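PDB 2MCM: macromomycin from Streptomyces macromomyceticus, which binds non-covalently the cytotoxic chromophore of the antibiotic auromomycin, which intercalates weakly into DNA and causes single- and double-strand breaks. Local coordinates for residues Leu12-Thr17 with Lys67-Phe72; Gly3-Pro8 with Thr19-Gly24. All coordinates share one frame; numbering follows the deposited sequence. Where two conformers were deposited one is given.

Contact 1. Residues Leu12-Thr17 with Lys67-Phe72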
loop_
_atom_site.group_PDB
_atom_site.type_symbol
_atom_site.label_atom_id
_atom_site.label_comp_id
_atom_site.label_asym_id
_atom_site.label_seq_id
_atom_site.Cartn_x
_atom_site.Cartn_y
_atom_site.Cartn_z
ATOM N N LEU A 12 0.345 13.747 -6.342
ATOM C CA LEU A 12 1.096 12.735 -7.142
ATOM C C LEU A 12 0.529 12.679 -8.539
ATOM O O LEU A 12 -0.580 12.991 -8.903
ATOM C CB LEU A 12 0.800 11.366 -6.392
ATOM C CG LEU A 12 1.345 11.303 -4.987
ATOM C CD1 LEU A 12 1.026 9.945 -4.377
ATOM C CD2 LEU A 12 2.886 11.514 -4.882
ATOM N N SER A 13 1.492 12.125 -9.393
ATOM C CA SER A 13 1.122 11.893 -10.795
ATOM C C SER A 13 0.809 10.404 -10.976
ATOM O O SER A 13 1.337 9.583 -10.194
ATOM C CB SER A 13 2.411 12.076 -11.669
ATOM O OG SER A 13 2.870 13.404 -11.547
ATOM N N ASN A 14 0.108 10.054 -12.002
ATOM C CA ASN A 14 -0.167 8.676 -12.390
ATOM C C ASN A 14 1.187 8.062 -12.810
ATOM O O ASN A 14 1.901 8.710 -13.643
ATOM C CB ASN A 14 -1.160 8.668 -13.570
ATOM C CG ASN A 14 -1.466 7.248 -13.939
ATOM O OD1 ASN A 14 -1.825 6.386 -13.119
ATOM N ND2 ASN A 14 -1.391 6.932 -15.242
ATOM N N GLY A 15 1.605 6.957 -12.248
ATOM C CA GLY A 15 2.854 6.314 -12.648
ATOM C C GLY A 15 4.051 6.799 -11.934
ATOM O O GLY A 15 5.255 6.609 -12.276
ATOM N N GLN A 16 3.859 7.571 -10.849
ATOM C CA GLN A 16 4.907 8.124 -10.021
ATOM C C GLN A 16 5.479 7.132 -9.023
ATOM O O GLN A 16 4.653 6.309 -8.433
ATOM C CB GLN A 16 4.419 9.357 -9.178
ATOM C CG GLN A 16 5.573 10.069 -8.484
ATOM C CD GLN A 16 5.170 11.508 -8.098
ATOM O OE1 GLN A 16 4.051 11.880 -8.382
ATOM N NE2 GLN A 16 6.084 12.283 -7.556
ATOM N N THR A 17 6.732 7.103 -8.776
ATOM C CA THR A 17 7.335 6.193 -7.805
ATOM C C THR A 17 7.352 6.910 -6.462
ATOM O O THR A 17 7.870 8.037 -6.426
ATOM C CB THR A 17 8.849 5.834 -8.154
ATOM O OG1 THR A 17 8.749 5.121 -9.397
ATOM C CG2 THR A 17 9.449 4.895 -7.073
ATOM N N LYS A 67 5.308 1.960 -7.215
ATOM C CA LYS A 67 4.770 2.826 -8.292
ATOM C C LYS A 67 3.280 2.997 -8.067
ATOM O O LYS A 67 2.569 1.928 -7.977
ATOM C CB LYS A 67 5.100 2.154 -9.644
ATOM C CG LYS A 67 4.922 3.219 -10.756
ATOM C CD LYS A 67 5.338 2.660 -12.134
ATOM C CE LYS A 67 6.803 2.253 -12.154
ATOM N NZ LYS A 67 7.244 1.904 -13.589
ATOM N N VAL A 68 2.748 4.192 -8.015
ATOM C CA VAL A 68 1.301 4.387 -7.779
ATOM C C VAL A 68 0.605 4.899 -9.015
ATOM O O VAL A 68 1.230 5.513 -9.914
ATOM C CB VAL A 68 1.012 5.358 -6.586
ATOM C CG1 VAL A 68 1.531 4.708 -5.296
ATOM C CG2 VAL A 68 1.587 6.741 -6.849
ATOM N N HIS A 69 -0.675 4.652 -9.090
ATOM C CA HIS A 69 -1.491 5.041 -10.248
ATOM C C HIS A 69 -2.799 5.675 -9.781
ATOM O O HIS A 69 -3.345 5.360 -8.727
ATOM C CB HIS A 69 -1.803 3.807 -11.135
ATOM C CG HIS A 69 -0.541 3.151 -11.682
ATOM N ND1 HIS A 69 0.174 2.178 -11.130
ATOM C CD2 HIS A 69 0.116 3.507 -12.832
ATOM C CE1 HIS A 69 1.242 1.894 -11.897
ATOM N NE2 HIS A 69 1.206 2.705 -12.947
ATOM N N SER A 70 -3.222 6.655 -10.585
ATOM C CA SER A 70 -4.443 7.400 -10.145
ATOM C C SER A 70 -5.684 6.581 -10.256
ATOM O O SER A 70 -6.679 6.946 -9.584
ATOM C CB SER A 70 -4.565 8.773 -10.826
ATOM O OG SER A 70 -4.571 8.536 -12.225
ATOM N N SER A 71 -5.688 5.549 -11.071
ATOM C CA SER A 71 -6.819 4.604 -11.172
ATOM C C SER A 71 -6.147 3.233 -11.244
ATOM O O SER A 71 -5.041 3.122 -11.880
ATOM C CB SER A 71 -7.742 4.801 -12.347
ATOM O OG SER A 71 -8.450 6.036 -12.248
ATOM N N PHE A 72 -6.744 2.222 -10.684
ATOM C CA PHE A 72 -6.134 0.859 -10.764
ATOM C C PHE A 72 -7.244 -0.160 -10.693
ATOM O O PHE A 72 -8.373 0.163 -10.318
ATOM C CB PHE A 72 -5.158 0.724 -9.619
ATOM C CG PHE A 72 -5.658 0.729 -8.210
ATOM C CD1 PHE A 72 -6.100 -0.481 -7.631
ATOM C CD2 PHE A 72 -5.699 1.894 -7.436
ATOM C CE1 PHE A 72 -6.514 -0.528 -6.298
ATOM C CE2 PHE A 72 -6.147 1.853 -6.106
ATOM C CZ PHE A 72 -6.590 0.666 -5.578
#
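Gly15 and Gln16 together face one residue, Val68, and this two-against-one pairing shows how an antiparallel ladder can absorb an extra residue where a strand leaves its turn. Beyond the irregularity, Thr17 and Lys67 form a non-hydrogen-bonded pair, their CA atoms 4.3 Å apart. Val68 N donates to Gln16 O at 2.9 Å in a nearly straight bond (171°), while Val68 O accepts from Gly15 N at 2.8 Å, with the donor in the carbonyl plane. Gly15 sits at phi 88° as the third residue of a type II turn running from Ser13 to Gln16. A CB at these backbone angles would be jammed against the carbonyl oxygen of Asn14, hence the glycine. Gln16 braces the same turn with its amide, OE1 taking the N-H of Ser13 almost head-on at 2.8 Å.

Asn14 extends the grip past the ladder. With CG anti to the backbone N (chi1 -178°), its carboxamide reaches across to the other segment, and OD1 accepts from Ser70 N at 2.9 Å, the donor tilted somewhat out of the amide plane. The same oxygen lies at the edge of the His69 imidazole, 3.5 Å from CD2 and near the ring plane. His69 has further partners: its carbonyl oxygen accepts from the Gln35 side chain, and its side chain touches Asp47 and Thr50. On the Val68 face of the ladder, CD1 of Leu12 meets CG2 of Val68 at 4.1 Å, the two side chains crossing at about a right angle; on the other face, which it shares with Thr17, Lys67 brings its CG alongside Gly15 O.

A type II turn running directly into a paired strand through a glycine in this way is the classic G1 beta bulge, here joining strand 16-23 to the end of strand 62-68.

Contact 2. Residues Gly3-Pro8 with Thr19-Gly24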
loop_
_atom_site.group_PDB
_atom_site.type_symbol
_atom_site.label_atom_id
_atom_site.label_comp_id
_atom_site.label_asym_id
_atom_site.label_seq_id
_atom_site.Cartn_x
_atom_site.Cartn_y
_atom_site.Cartn_z
ATOM N N GLY A 3 4.938 2.107 12.058
ATOM C CA GLY A 3 4.696 3.503 11.646
ATOM C C GLY A 3 5.189 3.535 10.144
ATOM O O GLY A 3 6.131 2.788 9.865
ATOM N N VAL A 4 4.520 4.367 9.400
ATOM C CA VAL A 4 4.957 4.421 7.963
ATOM C C VAL A 4 4.924 5.898 7.535
ATOM O O VAL A 4 4.089 6.689 8.020
ATOM C CB VAL A 4 3.971 3.610 7.094
ATOM C CG1 VAL A 4 2.680 4.379 6.865
ATOM C CG2 VAL A 4 4.622 3.237 5.755
ATOM N N THR A 5 5.778 6.219 6.613
ATOM C CA THR A 5 5.821 7.537 5.985
ATOM C C THR A 5 5.900 7.242 4.458
ATOM O O THR A 5 6.595 6.288 4.108
ATOM C CB THR A 5 7.139 8.267 6.468
ATOM O OG1 THR A 5 6.821 9.664 6.038
ATOM C CG2 THR A 5 8.417 7.783 5.885
ATOM N N VAL A 6 5.129 7.934 3.695
ATOM C CA VAL A 6 5.146 7.791 2.194
ATOM C C VAL A 6 5.600 9.140 1.647
ATOM O O VAL A 6 4.978 10.155 1.994
ATOM C CB VAL A 6 3.789 7.406 1.712
ATOM C CG1 VAL A 6 3.720 7.324 0.156
ATOM C CG2 VAL A 6 3.246 6.100 2.285
ATOM N N THR A 7 6.670 9.096 0.831
ATOM C CA THR A 7 7.173 10.381 0.300
ATOM C C THR A 7 7.413 10.335 -1.200
ATOM O O THR A 7 8.102 9.405 -1.612
ATOM C CB THR A 7 8.626 10.595 0.944
ATOM O OG1 THR A 7 8.468 10.561 2.384
ATOM C CG2 THR A 7 9.204 11.926 0.457
ATOM N N PRO A 8 6.851 11.228 -1.966
ATOM C CA PRO A 8 5.924 12.273 -1.538
ATOM C C PRO A 8 4.549 11.587 -1.344
ATOM O O PRO A 8 4.373 10.414 -1.757
ATOM C CB PRO A 8 5.810 13.232 -2.732
ATOM C CG PRO A 8 6.410 12.532 -3.899
ATOM C CD PRO A 8 7.092 11.241 -3.438
ATOM N N THR A 19 8.334 6.535 -2.075
ATOM C CA THR A 19 9.137 5.684 -1.207
ATOM C C THR A 19 8.285 5.404 0.080
ATOM O O THR A 19 7.814 6.431 0.608
ATOM C CB THR A 19 10.465 6.405 -0.795
ATOM O OG1 THR A 19 11.198 6.631 -2.062
ATOM C CG2 THR A 19 11.281 5.619 0.248
ATOM N N VAL A 20 8.167 4.178 0.394
ATOM C CA VAL A 20 7.409 3.807 1.650
ATOM C C VAL A 20 8.458 3.485 2.688
ATOM O O VAL A 20 9.246 2.540 2.467
ATOM C CB VAL A 20 6.511 2.616 1.374
ATOM C CG1 VAL A 20 5.751 2.191 2.672
ATOM C CG2 VAL A 20 5.518 2.853 0.265
ATOM N N SER A 21 8.547 4.175 3.791
ATOM C CA SER A 21 9.509 3.945 4.872
ATOM C C SER A 21 8.712 3.555 6.146
ATOM O O SER A 21 7.844 4.347 6.547
ATOM C CB SER A 21 10.345 5.135 5.305
ATOM O OG SER A 21 10.978 5.651 4.144
ATOM N N ALA A 22 9.087 2.384 6.608
ATOM C CA ALA A 22 8.347 1.918 7.836
ATOM C C ALA A 22 9.338 1.571 8.891
ATOM O O ALA A 22 10.491 1.176 8.669
ATOM C CB ALA A 22 7.487 0.737 7.418
ATOM N N THR A 23 8.881 1.738 10.152
ATOM C CA THR A 23 9.706 1.426 11.308
ATOM C C THR A 23 8.824 0.721 12.381
ATOM O O THR A 23 7.624 0.709 12.214
ATOM C CB THR A 23 10.300 2.744 11.989
ATOM O OG1 THR A 23 9.139 3.542 12.284
ATOM C CG2 THR A 23 11.305 3.417 11.027
ATOM N N GLY A 24 9.544 0.115 13.314
ATOM C CA GLY A 24 8.781 -0.541 14.441
ATOM C C GLY A 24 8.202 -1.848 13.996
ATOM O O GLY A 24 7.206 -2.309 14.631
HETATM O O HOH W 1 10.531 9.180 -3.119
#
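Thr5 and Ser21 are bonded twice through their main chains, Thr5 N to Ser21 O at 2.8 Å and Ser21 N to Thr5 O at 2.9 Å, and the same reciprocal pattern recurs at Gly3 with Thr23 and at Thr7 with Thr19. Six bonds thus tie the strands in strict register, illustrating how a regular ladder sorts its side chains by face. From the non-hydrogen-bonded positions between them, Val4 CA approaches Ser21 O at 3.2 Å and Val6 CA approaches Thr19 O, both as CA-H...O contacts.

On the face of Val4, Val6, Val20 and Ala22, the Val4 branch CG2, anti to its backbone N in the conformer given, leans across to CG1 of Val20 and lies 4.2 Å from Ala22 CB. On the other face, Thr5 CG2 comes up against Ser21 CB; as Val4 and Thr5 were each deposited in two conformers, tightness at either is doubtful. At the end of the ladder a water donates to Thr7 O at 2.9 Å and meets Thr19 OG1 at 2.8 Å, bridging that hydroxyl and the carbonyl of the cis peptide that leads into Pro8.

Further out, the valine face rests on Leu97 and Ala95 of strand 93-98 and on Ala105 and Ile109 of strand 104-109, while Val6 N donates to Gln107 OE1. This is the antiparallel hairpin of a three-stranded sheet laid over the second sheet of the immunoglobulin-like neocarzinostatin fold.

Both contacts use strand 16-23, the middle strand of the three-stranded sheet: contact 1 joins its beginning to strand 62-68, and contact 2 joins its later half to strand 3-7. Their centres are about 17 Å apart, yet they meet where Gln16 NE2 packs 3.7 Å from Pro8 CG. Contact 1 is a surface contact between segments distant in sequence, and relies on a G1 bulge and a side-chain amide where the ladder breaks off. Contact 2, partly buried, closes a local hairpin by regular main-chain bonding, with an aliphatic face turned to the opposing sheet and, apart from Gly3, threonines and a serine on the other.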